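Local coordinates for B-agarase (Saccharophagus degradans, PDB 4BQ2), which hydrolyses the beta-1,4-galactosidic linkages of agarose as an exo-acting glycoside hydrolase of family 50, at residues 83-88 against 99-104; 108-113 against 148-153; 416-421 against 434-439; 468-473 against 592-597. One frame throughout, in Å; residues are numbered along the deposited sequence.

Contacts 1 and 2 belong to the domain that resembles a carbohydrate-binding module, whereas contacts 3 and 4 lie on the other side of the chain's centre, probably in the catalytic barrel. Strands 97-104 and 150-155 are neighbours, so the first two contacts share a sheet and meet through the Asp103-Arg150 salt bridge. Contact 1 is wholly buried and contact 2 partly open, yet both rest on strand pairing. Contact 3 is buried but bridged by waters instead of direct hydrogen bonds. Contact 4 is apolar packing, largely buried, with Arg471 and Tyr593 partly exposed at its margin; a probable hydrogen bond from Thr469 OG1 to Trp436 O joins it to contact 3, the two contact centres being about 12 Å apart.

Contact 1 (83-88 against 99-104); sequences STQFYL and TRSIDI
Chi1 values close to 180° in both Ser101 (-179°) and Gln85 (173°), with the glutamine stretched straight beyond CG, bring hydroxyl and amide together on the same side of the paired strands. Gln85 NE2 donates to Ser101 OG at 3.0 Å in the amide's own plane, and that hydroxyl donates a hydrogen bond to Phe86 O at 2.7 Å, arriving from above the carbonyl plane. Phe86 O thus has two donors, because Ile102 N reaches it in plane at 3.2 Å. Gln85 NE2 also donates to Leu667 O, and OE1 accepts from His669 N. The segments are the two arms of an antiparallel beta hairpin in the domain resembling a carbohydrate-binding module, its arms flanked by strands 166-174 and 150-155. Short backbone bonds tie it, among them Ile104 N to Thr84 O (2.6 Å) and Leu88 N to Arg100 O (2.7 Å). Beside Gln85, the Tyr87 ring has Ser101 OG over the rim of one face and Thr99 CG2 at its edge, 4.1 Å from CD2. On the opposite face of the hairpin, Phe86 CD2 packs 4.1 Å from Ile104 CG1; Tyr112 of strand 110-115 touches Ile104, and Leu171 touches Phe86.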
loop_
_atom_site.group_PDB
_atom_site.type_symbol
_atom_site.label_atom_id
_atom_site.label_comp_id
_atom_site.label_asym_id
_atom_site.label_seq_id
_atom_site.Cartn_x
_atom_site.Cartn_y
_atom_site.Cartn_z
ATOM N N SER A 83 -8.785 -7.912 -18.370
ATOM C CA SER A 83 -9.692 -7.148 -17.536
ATOM C C SER A 83 -9.105 -5.754 -17.428
ATOM O O SER A 83 -7.927 -5.546 -17.754
ATOM C CB SER A 83 -9.856 -7.768 -16.135
ATOM O OG SER A 83 -8.664 -7.667 -15.397
ATOM N N THR A 84 -9.929 -4.814 -16.966
ATOM C CA THR A 84 -9.596 -3.405 -16.884
ATOM C C THR A 84 -9.921 -2.888 -15.498
ATOM O O THR A 84 -11.042 -3.057 -15.028
ATOM C CB THR A 84 -10.468 -2.591 -17.907
ATOM O OG1 THR A 84 -10.300 -3.132 -19.210
ATOM C CG2 THR A 84 -10.089 -1.116 -17.901
ATOM N N GLN A 85 -8.957 -2.251 -14.840
ATOM C CA GLN A 85 -9.228 -1.565 -13.584
ATOM C C GLN A 85 -9.451 -0.086 -13.937
ATOM O O GLN A 85 -8.523 0.606 -14.397
ATOM C CB GLN A 85 -8.087 -1.728 -12.566
ATOM C CG GLN A 85 -8.312 -0.860 -11.325
ATOM C CD GLN A 85 -7.224 -0.973 -10.290
ATOM O OE1 GLN A 85 -6.212 -1.663 -10.502
ATOM N NE2 GLN A 85 -7.378 -0.237 -9.184
ATOM N N PHE A 86 -10.689 0.378 -13.765
ATOM C CA PHE A 86 -11.023 1.769 -13.957
ATOM C C PHE A 86 -10.879 2.542 -12.652
ATOM O O PHE A 86 -11.328 2.070 -11.570
ATOM C CB PHE A 86 -12.494 1.905 -14.426
ATOM C CG PHE A 86 -12.645 2.167 -15.882
ATOM C CD1 PHE A 86 -11.639 2.858 -16.602
ATOM C CD2 PHE A 86 -13.804 1.783 -16.548
ATOM C CE1 PHE A 86 -11.806 3.147 -17.956
ATOM C CE2 PHE A 86 -13.974 2.057 -17.894
ATOM C CZ PHE A 86 -12.964 2.724 -18.607
ATOM N N TYR A 87 -10.286 3.732 -12.762
ATOM C CA TYR A 87 -10.325 4.724 -11.712
ATOM C C TYR A 87 -11.419 5.698 -12.068
ATOM O O TYR A 87 -11.413 6.232 -13.175
ATOM C CB TYR A 87 -8.982 5.442 -11.614
ATOM C CG TYR A 87 -7.887 4.548 -11.052
ATOM C CD1 TYR A 87 -7.133 3.748 -11.891
ATOM C CD2 TYR A 87 -7.637 4.506 -9.687
ATOM C CE1 TYR A 87 -6.118 2.912 -11.389
ATOM C CE2 TYR A 87 -6.637 3.681 -9.162
ATOM C CZ TYR A 87 -5.889 2.889 -10.022
ATOM O OH TYR A 87 -4.892 2.089 -9.490
ATOM N N LEU A 88 -12.389 5.880 -11.162
ATOM C CA LEU A 88 -13.446 6.837 -11.367
ATOM C C LEU A 88 -13.128 8.025 -10.453
ATOM O O LEU A 88 -13.082 7.856 -9.235
ATOM C CB LEU A 88 -14.814 6.213 -11.026
ATOM C CG LEU A 88 -15.929 7.257 -10.872
ATOM C CD1 LEU A 88 -16.331 7.795 -12.245
ATOM C CD2 LEU A 88 -17.141 6.681 -10.099
ATOM N N THR A 99 -12.167 9.459 -5.430
ATOM C CA THR A 99 -11.687 8.399 -6.324
ATOM C C THR A 99 -12.270 7.068 -5.863
ATOM O O THR A 99 -12.114 6.673 -4.701
ATOM C CB THR A 99 -10.129 8.288 -6.293
ATOM O OG1 THR A 99 -9.542 9.548 -6.627
ATOM C CG2 THR A 99 -9.627 7.243 -7.298
ATOM N N ARG A 100 -12.912 6.363 -6.784
ATOM C CA ARG A 100 -13.298 4.975 -6.533
ATOM C C ARG A 100 -12.711 4.184 -7.668
ATOM O O ARG A 100 -12.316 4.743 -8.673
ATOM C CB ARG A 100 -14.829 4.806 -6.493
ATOM C CG ARG A 100 -15.519 5.469 -5.309
ATOM C CD ARG A 100 -16.948 4.913 -5.115
ATOM N NE ARG A 100 -17.584 5.527 -3.946
ATOM C CZ ARG A 100 -18.027 4.879 -2.865
ATOM N NH1 ARG A 100 -17.959 3.550 -2.772
ATOM N NH2 ARG A 100 -18.574 5.587 -1.864
ATOM N N SER A 101 -12.652 2.873 -7.512
ATOM C CA SER A 101 -12.081 2.045 -8.548
ATOM C C SER A 101 -12.648 0.645 -8.437
ATOM O O SER A 101 -13.122 0.226 -7.335
ATOM C CB SER A 101 -10.532 2.010 -8.412
ATOM O OG SER A 101 -9.979 1.210 -9.454
ATOM N N ILE A 102 -12.599 -0.090 -9.550
ATOM C CA ILE A 102 -13.060 -1.486 -9.566
ATOM C C ILE A 102 -12.491 -2.196 -10.791
ATOM O O ILE A 102 -12.039 -1.542 -11.744
ATOM C CB ILE A 102 -14.620 -1.561 -9.528
ATOM C CG1 ILE A 102 -15.100 -2.967 -9.186
ATOM C CG2 ILE A 102 -15.229 -1.066 -10.839
ATOM C CD1 ILE A 102 -14.636 -3.414 -7.821
ATOM N N ASP A 103 -12.491 -3.527 -10.767
ATOM C CA ASP A 103 -12.125 -4.339 -11.930
ATOM C C ASP A 103 -13.327 -4.456 -12.852
ATOM O O ASP A 103 -14.455 -4.568 -12.365
ATOM C CB ASP A 103 -11.781 -5.776 -11.491
ATOM C CG ASP A 103 -12.932 -6.461 -10.787
ATOM O OD1 ASP A 103 -13.244 -6.054 -9.638
ATOM O OD2 ASP A 103 -13.530 -7.403 -11.397
ATOM N N ILE A 104 -13.070 -4.421 -14.161
ATOM C CA ILE A 104 -14.078 -4.644 -15.190
ATOM C C ILE A 104 -13.692 -5.902 -15.946
ATOM O O ILE A 104 -12.749 -5.896 -16.761
ATOM C CB ILE A 104 -14.209 -3.467 -16.184
ATOM C CG1 ILE A 104 -14.233 -2.106 -15.457
ATOM C CG2 ILE A 104 -15.405 -3.715 -17.092
ATOM C CD1 ILE A 104 -15.394 -1.876 -14.463
#

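Contact 2 (108-113 against 148-153); sequences KMQSYY and DDRQFV
Ser111 O receives the nearly straight bond of Arg150 N, 2.8 Å long with 176° at the hydrogen and in the carbonyl plane. It opens a short parallel beta pairing between strands 110-115 and 150-155 of the carbohydrate-binding-module-like domain, carried on by Tyr113 N to Arg150 O (2.9 Å) and Phe152 N to Tyr113 O (2.8 Å). Tyr112 and Arg150 leave the pair on one side and run alongside each other. The arginine bends at chi3 (68°), so that its guanidinium returns to the rim of the phenol, where NH1 donates to Tyr112 OH at 3.0 Å from near the ring plane. Gln110 OE1 lies against the arginine's methylenes, while NH2 forms a salt bridge with Asp103; this second partner probably fixes the rotation of the group. On the other side, Tyr113 takes chi1 63°, with CG between backbone N and carbonyl carbon, and lays a ring face over Gln151, whose CA stands 3.9 Å from the Tyr113 ring centroid in a CH-pi contact. Trp145 also stacks with this ring, and the edge meets Asp149 CB. At the root of the Tyr112 side chain, Phe152 CE2 packs 3.7 Å from Tyr112 CB.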
loop_
_atom_site.group_PDB
_atom_site.type_symbol
_atom_site.label_atom_id
_atom_site.label_comp_id
_atom_site.label_asym_id
_atom_site.label_seq_id
_atom_site.Cartn_x
_atom_site.Cartn_y
_atom_site.Cartn_z
ATOM N N LYS A 108 -19.774 -10.824 -19.547
ATOM C CA LYS A 108 -21.086 -10.203 -19.586
ATOM C C LYS A 108 -21.038 -8.803 -19.007
ATOM O O LYS A 108 -20.364 -8.553 -18.024
ATOM C CB LYS A 108 -22.137 -11.056 -18.871
ATOM C CG LYS A 108 -22.772 -12.131 -19.748
ATOM C CD LYS A 108 -21.769 -13.201 -20.161
ATOM C CE LYS A 108 -22.471 -14.484 -20.599
ATOM N NZ LYS A 108 -23.416 -14.946 -19.534
ATOM N N MET A 109 -21.750 -7.885 -19.636
ATOM C CA MET A 109 -21.804 -6.526 -19.122
ATOM C C MET A 109 -22.430 -6.539 -17.736
ATOM O O MET A 109 -23.322 -7.340 -17.484
ATOM C CB MET A 109 -22.637 -5.682 -20.059
ATOM C CG MET A 109 -22.914 -4.311 -19.481
ATOM S SD MET A 109 -22.905 -3.128 -20.797
ATOM C CE MET A 109 -21.189 -3.150 -21.213
ATOM N N GLN A 110 -21.970 -5.658 -16.844
ATOM C CA GLN A 110 -22.587 -5.471 -15.532
ATOM C C GLN A 110 -22.823 -3.985 -15.255
ATOM O O GLN A 110 -22.242 -3.127 -15.946
ATOM C CB GLN A 110 -21.708 -6.077 -14.435
ATOM C CG GLN A 110 -21.382 -7.551 -14.668
ATOM C CD GLN A 110 -20.633 -8.179 -13.516
ATOM O OE1 GLN A 110 -21.182 -8.358 -12.426
ATOM N NE2 GLN A 110 -19.358 -8.510 -13.741
ATOM N N SER A 111 -23.649 -3.676 -14.253
ATOM C CA SER A 111 -23.875 -2.282 -13.844
ATOM C C SER A 111 -23.029 -1.980 -12.638
ATOM O O SER A 111 -22.921 -2.827 -11.710
ATOM C CB SER A 111 -25.346 -2.024 -13.431
ATOM O OG SER A 111 -26.187 -1.832 -14.547
ATOM N N TYR A 112 -22.461 -0.771 -12.630
ATOM C CA TYR A 112 -21.537 -0.353 -11.594
ATOM C C TYR A 112 -22.019 0.952 -10.979
ATOM O O TYR A 112 -22.448 1.851 -11.703
ATOM C CB TYR A 112 -20.130 -0.158 -12.208
ATOM C CG TYR A 112 -19.487 -1.453 -12.631
ATOM C CD1 TYR A 112 -19.714 -1.999 -13.903
ATOM C CD2 TYR A 112 -18.659 -2.138 -11.749
ATOM C CE1 TYR A 112 -19.145 -3.190 -14.294
ATOM C CE2 TYR A 112 -18.076 -3.316 -12.113
ATOM C CZ TYR A 112 -18.334 -3.866 -13.381
ATOM O OH TYR A 112 -17.699 -5.057 -13.715
ATOM N N TYR A 113 -21.929 1.102 -9.664
ATOM C CA TYR A 113 -22.370 2.389 -9.106
ATOM C C TYR A 113 -21.411 3.025 -8.144
ATOM O O TYR A 113 -20.678 2.339 -7.428
ATOM C CB TYR A 113 -23.779 2.303 -8.475
ATOM C CG TYR A 113 -23.872 1.364 -7.280
ATOM C CD1 TYR A 113 -24.139 0.002 -7.460
ATOM C CD2 TYR A 113 -23.723 1.842 -5.985
ATOM C CE1 TYR A 113 -24.243 -0.866 -6.370
ATOM C CE2 TYR A 113 -23.826 0.994 -4.885
ATOM C CZ TYR A 113 -24.088 -0.357 -5.090
ATOM O OH TYR A 113 -24.176 -1.186 -3.995
ATOM N N ASP A 148 -27.868 -7.101 -7.873
ATOM C CA ASP A 148 -26.913 -7.744 -8.792
ATOM C C ASP A 148 -25.780 -6.763 -9.197
ATOM O O ASP A 148 -24.745 -7.178 -9.742
ATOM C CB ASP A 148 -27.637 -8.229 -10.045
ATOM C CG ASP A 148 -28.350 -9.555 -9.849
ATOM O OD1 ASP A 148 -28.385 -10.074 -8.715
ATOM O OD2 ASP A 148 -28.869 -10.096 -10.853
ATOM N N ASP A 149 -25.986 -5.477 -8.916
ATOM C CA ASP A 149 -25.067 -4.414 -9.337
ATOM C C ASP A 149 -23.760 -4.461 -8.546
ATOM O O ASP A 149 -23.702 -5.019 -7.438
ATOM C CB ASP A 149 -25.721 -3.037 -9.183
ATOM C CG ASP A 149 -26.998 -2.905 -9.985
ATOM O OD1 ASP A 149 -27.129 -3.579 -11.041
ATOM O OD2 ASP A 149 -27.883 -2.142 -9.539
ATOM N N ARG A 150 -22.713 -3.875 -9.116
ATOM C CA ARG A 150 -21.422 -3.807 -8.438
ATOM C C ARG A 150 -21.105 -2.415 -7.941
ATOM O O ARG A 150 -21.171 -1.467 -8.689
ATOM C CB ARG A 150 -20.323 -4.298 -9.364
ATOM C CG ARG A 150 -20.539 -5.751 -9.813
ATOM C CD ARG A 150 -19.293 -6.289 -10.488
ATOM N NE ARG A 150 -18.178 -6.451 -9.541
ATOM C CZ ARG A 150 -16.901 -6.459 -9.913
ATOM N NH1 ARG A 150 -16.570 -6.324 -11.202
ATOM N NH2 ARG A 150 -15.948 -6.630 -9.004
ATOM N N GLN A 151 -20.715 -2.305 -6.682
ATOM C CA GLN A 151 -20.392 -1.001 -6.095
ATOM C C GLN A 151 -18.926 -0.660 -6.374
ATOM O O GLN A 151 -18.041 -1.459 -6.047
ATOM C CB GLN A 151 -20.675 -0.987 -4.574
ATOM C CG GLN A 151 -20.420 0.402 -4.019
ATOM C CD GLN A 151 -20.855 0.651 -2.593
ATOM O OE1 GLN A 151 -20.836 -0.239 -1.727
ATOM N NE2 GLN A 151 -21.167 1.899 -2.318
ATOM N N PHE A 152 -18.657 0.494 -7.001
ATOM C CA PHE A 152 -17.268 0.972 -7.144
ATOM C C PHE A 152 -16.683 1.019 -5.736
ATOM O O PHE A 152 -17.368 1.433 -4.764
ATOM C CB PHE A 152 -17.203 2.381 -7.736
ATOM C CG PHE A 152 -17.007 2.447 -9.241
ATOM C CD1 PHE A 152 -15.723 2.503 -9.790
ATOM C CD2 PHE A 152 -18.105 2.557 -10.105
ATOM C CE1 PHE A 152 -15.526 2.611 -11.175
ATOM C CE2 PHE A 152 -17.923 2.657 -11.481
ATOM C CZ PHE A 152 -16.633 2.696 -12.025
ATOM N N VAL A 153 -15.423 0.621 -5.606
ATOM C CA VAL A 153 -14.842 0.483 -4.278
ATOM C C VAL A 153 -14.251 1.803 -3.848
ATOM O O VAL A 153 -13.591 2.470 -4.646
ATOM C CB VAL A 153 -13.720 -0.567 -4.304
ATOM C CG1 VAL A 153 -13.031 -0.733 -2.963
ATOM C CG2 VAL A 153 -14.277 -1.899 -4.791
HETATM O O HOH W 1 -25.193 -5.896 -12.907
#

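Contact 3 (416-421 against 434-439); sequences GNWTDP and NGWVIG
The indoles of Trp418 and Trp436 lie nearly parallel, planes 20° apart, but are slid so far that they barely overlap; the five-membered ring of Trp418 and the six-membered ring of Trp436 have centroids 5.4 Å apart. Their closest atoms are Trp418 NE1 and Trp436 CZ2, at 3.4 Å. Asn417 ND2 sits over the centre of one Trp418 face, while Asn417 OD1, pressed 3.1 Å from Asn434 CB, is buried without a polar partner. A water over the rim of one Trp436 face accepts from Trp418 NE1 at 3.0 Å and from Asn434 ND2 at 2.6 Å. A second water donates to both Asn434 OD1 and Thr419 O, and a third, accepting from Thr419 N, probably donates to OD1. Asn434 and Gly435 end strand 431-435, which with parallel strands 483-488 and 598-599 and the intervening helices probably belongs to the catalytic barrel; loop 416-421 follows helix 394-410. A glycerol, probably from the crystallisation liquor, lies about 4 Å from the Trp418 side chain. With no direct hydrogen bond across, ordered waters and van der Waals contact between the indole margins couple the segments, Asn434 serving indole and backbone by its two amide ends.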
loop_
_atom_site.group_PDB
_atom_site.type_symbol
_atom_site.label_atom_id
_atom_site.label_comp_id
_atom_site.label_asym_id
_atom_site.label_seq_id
_atom_site.Cartn_x
_atom_site.Cartn_y
_atom_site.Cartn_z
ATOM N N GLY A 416 10.447 -11.291 2.822
ATOM C CA GLY A 416 10.565 -9.889 2.431
ATOM C C GLY A 416 10.534 -9.042 3.674
ATOM O O GLY A 416 10.866 -9.512 4.781
ATOM N N ASN A 417 10.158 -7.781 3.510
ATOM C CA ASN A 417 10.179 -6.855 4.617
ATOM C C ASN A 417 9.179 -7.213 5.708
ATOM O O ASN A 417 8.177 -7.845 5.431
ATOM C CB ASN A 417 9.891 -5.432 4.117
ATOM C CG ASN A 417 10.446 -4.377 5.051
ATOM O OD1 ASN A 417 11.379 -4.646 5.849
ATOM N ND2 ASN A 417 9.937 -3.165 4.930
ATOM N N TRP A 418 9.460 -6.754 6.920
ATOM C CA TRP A 418 8.652 -7.024 8.105
ATOM C C TRP A 418 8.460 -8.523 8.287
ATOM O O TRP A 418 7.331 -9.010 8.505
ATOM C CB TRP A 418 7.312 -6.274 8.026
ATOM C CG TRP A 418 7.555 -4.780 7.874
ATOM C CD1 TRP A 418 8.154 -3.953 8.769
ATOM C CD2 TRP A 418 7.135 -3.955 6.769
ATOM N NE1 TRP A 418 8.143 -2.655 8.299
ATOM C CE2 TRP A 418 7.549 -2.636 7.061
ATOM C CE3 TRP A 418 6.471 -4.218 5.551
ATOM C CZ2 TRP A 418 7.303 -1.559 6.192
ATOM C CZ3 TRP A 418 6.217 -3.155 4.678
ATOM C CH2 TRP A 418 6.645 -1.837 5.014
ATOM N N THR A 419 9.583 -9.231 8.183
ATOM C CA THR A 419 9.664 -10.646 8.621
ATOM C C THR A 419 9.943 -10.690 10.122
ATOM O O THR A 419 10.869 -10.015 10.624
ATOM C CB THR A 419 10.731 -11.397 7.804
ATOM O OG1 THR A 419 10.228 -11.569 6.480
ATOM C CG2 THR A 419 11.046 -12.802 8.421
ATOM N N ASP A 420 9.113 -11.428 10.868
ATOM C CA ASP A 420 9.296 -11.533 12.301
ATOM C C ASP A 420 10.714 -12.018 12.600
ATOM O O ASP A 420 11.171 -12.932 11.944
ATOM C CB ASP A 420 8.250 -12.492 12.915
ATOM C CG ASP A 420 8.349 -12.547 14.432
ATOM O OD1 ASP A 420 9.217 -13.236 14.972
ATOM O OD2 ASP A 420 7.586 -11.850 15.106
ATOM N N PRO A 421 11.412 -11.392 13.573
ATOM C CA PRO A 421 12.790 -11.755 13.888
ATOM C C PRO A 421 13.010 -13.214 14.299
ATOM O O PRO A 421 14.151 -13.680 14.254
ATOM C CB PRO A 421 13.155 -10.815 15.052
ATOM C CG PRO A 421 12.292 -9.630 14.829
ATOM C CD PRO A 421 10.990 -10.180 14.315
ATOM N N ASN A 434 14.588 -5.022 8.895
ATOM C CA ASN A 434 14.075 -3.655 8.921
ATOM C C ASN A 434 14.143 -3.035 10.285
ATOM O O ASN A 434 14.153 -3.728 11.329
ATOM C CB ASN A 434 12.600 -3.624 8.493
ATOM C CG ASN A 434 11.659 -4.198 9.564
ATOM O OD1 ASN A 434 11.426 -5.440 9.673
ATOM N ND2 ASN A 434 11.116 -3.311 10.359
ATOM N N GLY A 435 14.125 -1.708 10.281
ATOM C CA GLY A 435 13.929 -0.943 11.497
ATOM C C GLY A 435 13.215 0.338 11.144
ATOM O O GLY A 435 13.098 0.709 9.946
ATOM N N TRP A 436 12.716 0.995 12.183
ATOM C CA TRP A 436 12.056 2.290 12.047
ATOM C C TRP A 436 12.763 3.261 12.975
ATOM O O TRP A 436 12.993 2.938 14.142
ATOM C CB TRP A 436 10.618 2.222 12.566
ATOM C CG TRP A 436 9.661 1.250 11.987
ATOM C CD1 TRP A 436 9.393 -0.010 12.455
ATOM C CD2 TRP A 436 8.748 1.477 10.893
ATOM N NE1 TRP A 436 8.388 -0.583 11.718
ATOM C CE2 TRP A 436 7.957 0.314 10.765
ATOM C CE3 TRP A 436 8.511 2.555 10.044
ATOM C CZ2 TRP A 436 6.957 0.178 9.769
ATOM C CZ3 TRP A 436 7.497 2.449 9.050
ATOM C CH2 TRP A 436 6.754 1.256 8.908
ATOM N N VAL A 437 13.087 4.451 12.474
ATOM C CA VAL A 437 13.680 5.480 13.320
ATOM C C VAL A 437 12.545 6.323 13.872
ATOM O O VAL A 437 11.944 7.148 13.162
ATOM C CB VAL A 437 14.730 6.352 12.565
ATOM C CG1 VAL A 437 15.395 7.380 13.510
ATOM C CG2 VAL A 437 15.764 5.445 11.950
ATOM N N ILE A 438 12.254 6.090 15.153
ATOM C CA ILE A 438 11.192 6.804 15.835
ATOM C C ILE A 438 11.766 7.349 17.128
ATOM O O ILE A 438 12.810 6.888 17.606
ATOM C CB ILE A 438 9.957 5.897 16.111
ATOM C CG1 ILE A 438 10.290 4.786 17.140
ATOM C CG2 ILE A 438 9.423 5.306 14.802
ATOM C CD1 ILE A 438 9.089 3.933 17.584
ATOM N N GLY A 439 11.087 8.318 17.714
ATOM C CA GLY A 439 11.594 8.880 18.968
ATOM C C GLY A 439 11.097 10.293 19.210
ATOM O O GLY A 439 10.214 10.766 18.515
HETATM O O HOH W 2 10.525 -1.033 9.229
HETATM O O HOH W 3 12.122 -8.019 8.474
HETATM O O HOH W 4 10.746 -7.486 11.679
#

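Contact 4 (468-473 against 592-597); sequences ETARVV and HYMPNH
Tyr593 lays its ring flat on helix 460-477, with Arg471 CB 3.7 Å from the ring centroid in a CH-pi contact and Arg471 N over the same face. On the opposite face the His592 ring stands edge-on, CD2 over the centre. The short Ala470 lets both neighbours come close: its CB meets Tyr593 CD2 at 3.8 Å and Met594 CE at 4.1 Å. Met594, bent at chi3 (-75°), crosses Val473 at about a right angle, sets SD 3.6 Å from Val473 CG1, and tucks its methyl end between Ala470 and Val473. This packs the C-terminal end of helix 565-593 against the flank of 460-477; both helices probably belong to the layer around the parallel strands of the catalytic barrel, and Met594 also reaches Val486 of strand 483-488. Arg471 turns its charge away, gripping Glu468 side-on through NE and NH2. Across these segments the union is therefore one of dispersion and CH-pi contact, the arginine's charge being met within its own helix.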
loop_
_atom_site.group_PDB
_atom_site.type_symbol
_atom_site.label_atom_id
_atom_site.label_comp_id
_atom_site.label_asym_id
_atom_site.label_seq_id
_atom_site.Cartn_x
_atom_site.Cartn_y
_atom_site.Cartn_z
ATOM N N GLU A 468 20.390 4.037 17.653
ATOM C CA GLU A 468 19.713 3.024 18.462
ATOM C C GLU A 468 18.909 2.063 17.579
ATOM O O GLU A 468 18.903 0.849 17.805
ATOM C CB GLU A 468 18.870 3.649 19.581
ATOM C CG GLU A 468 18.125 2.659 20.469
ATOM C CD GLU A 468 19.049 1.774 21.328
ATOM O OE1 GLU A 468 20.274 2.023 21.384
ATOM O OE2 GLU A 468 18.535 0.786 21.915
ATOM N N THR A 469 18.265 2.587 16.544
ATOM C CA THR A 469 17.521 1.729 15.639
ATOM C C THR A 469 18.421 0.676 14.989
ATOM O O THR A 469 18.094 -0.498 15.000
ATOM C CB THR A 469 16.811 2.554 14.553
ATOM O OG1 THR A 469 15.925 3.458 15.218
ATOM C CG2 THR A 469 16.028 1.650 13.577
ATOM N N ALA A 470 19.538 1.110 14.411
ATOM C CA ALA A 470 20.471 0.188 13.752
ATOM C C ALA A 470 21.067 -0.789 14.778
ATOM O O ALA A 470 21.297 -1.961 14.474
ATOM C CB ALA A 470 21.587 0.998 13.056
ATOM N N ARG A 471 21.352 -0.297 15.982
ATOM C CA ARG A 471 21.842 -1.183 17.042
ATOM C C ARG A 471 20.921 -2.352 17.276
ATOM O O ARG A 471 21.380 -3.506 17.327
ATOM C CB ARG A 471 22.088 -0.417 18.348
ATOM C CG ARG A 471 22.759 -1.284 19.415
ATOM C CD ARG A 471 22.790 -0.581 20.785
ATOM N NE ARG A 471 21.462 -0.600 21.365
ATOM C CZ ARG A 471 20.914 -1.674 21.924
ATOM N NH1 ARG A 471 21.602 -2.808 22.036
ATOM N NH2 ARG A 471 19.697 -1.616 22.384
ATOM N N VAL A 472 19.611 -2.079 17.391
ATOM C CA VAL A 472 18.638 -3.141 17.658
ATOM C C VAL A 472 18.564 -4.141 16.476
ATOM O O VAL A 472 18.649 -5.362 16.663
ATOM C CB VAL A 472 17.239 -2.572 17.969
ATOM C CG1 VAL A 472 16.196 -3.701 18.059
ATOM C CG2 VAL A 472 17.257 -1.895 19.344
ATOM N N VAL A 473 18.428 -3.626 15.253
ATOM C CA VAL A 473 18.473 -4.501 14.067
ATOM C C VAL A 473 19.745 -5.393 14.044
ATOM O O VAL A 473 19.665 -6.567 13.726
ATOM C CB VAL A 473 18.423 -3.695 12.748
ATOM C CG1 VAL A 473 18.488 -4.665 11.564
ATOM C CG2 VAL A 473 17.165 -2.805 12.668
ATOM N N HIS A 592 27.519 1.703 10.677
ATOM C CA HIS A 592 28.197 1.570 11.969
ATOM C C HIS A 592 28.023 0.177 12.635
ATOM O O HIS A 592 28.990 -0.441 13.136
ATOM C CB HIS A 592 27.697 2.664 12.921
ATOM C CG HIS A 592 28.382 2.636 14.246
ATOM N ND1 HIS A 592 29.599 3.244 14.462
ATOM C CD2 HIS A 592 28.055 2.022 15.407
ATOM C CE1 HIS A 592 29.983 3.026 15.713
ATOM N NE2 HIS A 592 29.058 2.293 16.308
ATOM N N TYR A 593 26.781 -0.302 12.665
ATOM C CA TYR A 593 26.457 -1.522 13.394
ATOM C C TYR A 593 26.425 -2.723 12.496
ATOM O O TYR A 593 26.547 -3.849 12.987
ATOM C CB TYR A 593 25.107 -1.375 14.107
ATOM C CG TYR A 593 25.183 -0.489 15.339
ATOM C CD1 TYR A 593 25.769 -0.973 16.513
ATOM C CD2 TYR A 593 24.679 0.806 15.337
ATOM C CE1 TYR A 593 25.829 -0.191 17.654
ATOM C CE2 TYR A 593 24.740 1.598 16.482
ATOM C CZ TYR A 593 25.309 1.085 17.639
ATOM O OH TYR A 593 25.423 1.826 18.804
ATOM N N MET A 594 26.216 -2.494 11.200
ATOM C CA MET A 594 26.122 -3.635 10.251
ATOM C C MET A 594 26.960 -3.301 9.055
ATOM O O MET A 594 26.439 -3.108 7.963
ATOM C CB MET A 594 24.654 -3.921 9.850
ATOM C CG MET A 594 23.806 -4.462 10.999
ATOM S SD MET A 594 22.017 -4.313 10.778
ATOM C CE MET A 594 21.771 -2.557 11.075
ATOM N N PRO A 595 28.298 -3.244 9.248
ATOM C CA PRO A 595 29.142 -2.791 8.158
ATOM C C PRO A 595 29.154 -3.678 6.910
ATOM O O PRO A 595 29.552 -3.194 5.832
ATOM C CB PRO A 595 30.527 -2.751 8.791
ATOM C CG PRO A 595 30.488 -3.807 9.852
ATOM C CD PRO A 595 29.093 -3.649 10.430
ATOM N N ASN A 596 28.774 -4.952 7.054
ATOM C CA ASN A 596 28.795 -5.896 5.955
ATOM C C ASN A 596 27.526 -5.890 5.086
ATOM O O ASN A 596 27.544 -6.437 3.986
ATOM C CB ASN A 596 28.996 -7.307 6.491
ATOM C CG ASN A 596 30.255 -7.454 7.327
ATOM O OD1 ASN A 596 30.197 -7.719 8.551
ATOM N ND2 ASN A 596 31.380 -7.247 6.707
ATOM N N HIS A 597 26.441 -5.281 5.575
ATOM C CA HIS A 597 25.127 -5.487 4.965
ATOM C C HIS A 597 24.653 -4.323 4.120
ATOM O O HIS A 597 24.967 -3.174 4.420
ATOM C CB HIS A 597 24.102 -5.850 6.050
ATOM C CG HIS A 597 24.320 -7.225 6.581
ATOM N ND1 HIS A 597 25.203 -7.497 7.605
ATOM C CD2 HIS A 597 23.791 -8.412 6.208
ATOM C CE1 HIS A 597 25.222 -8.803 7.825
ATOM N NE2 HIS A 597 24.354 -9.376 7.006
#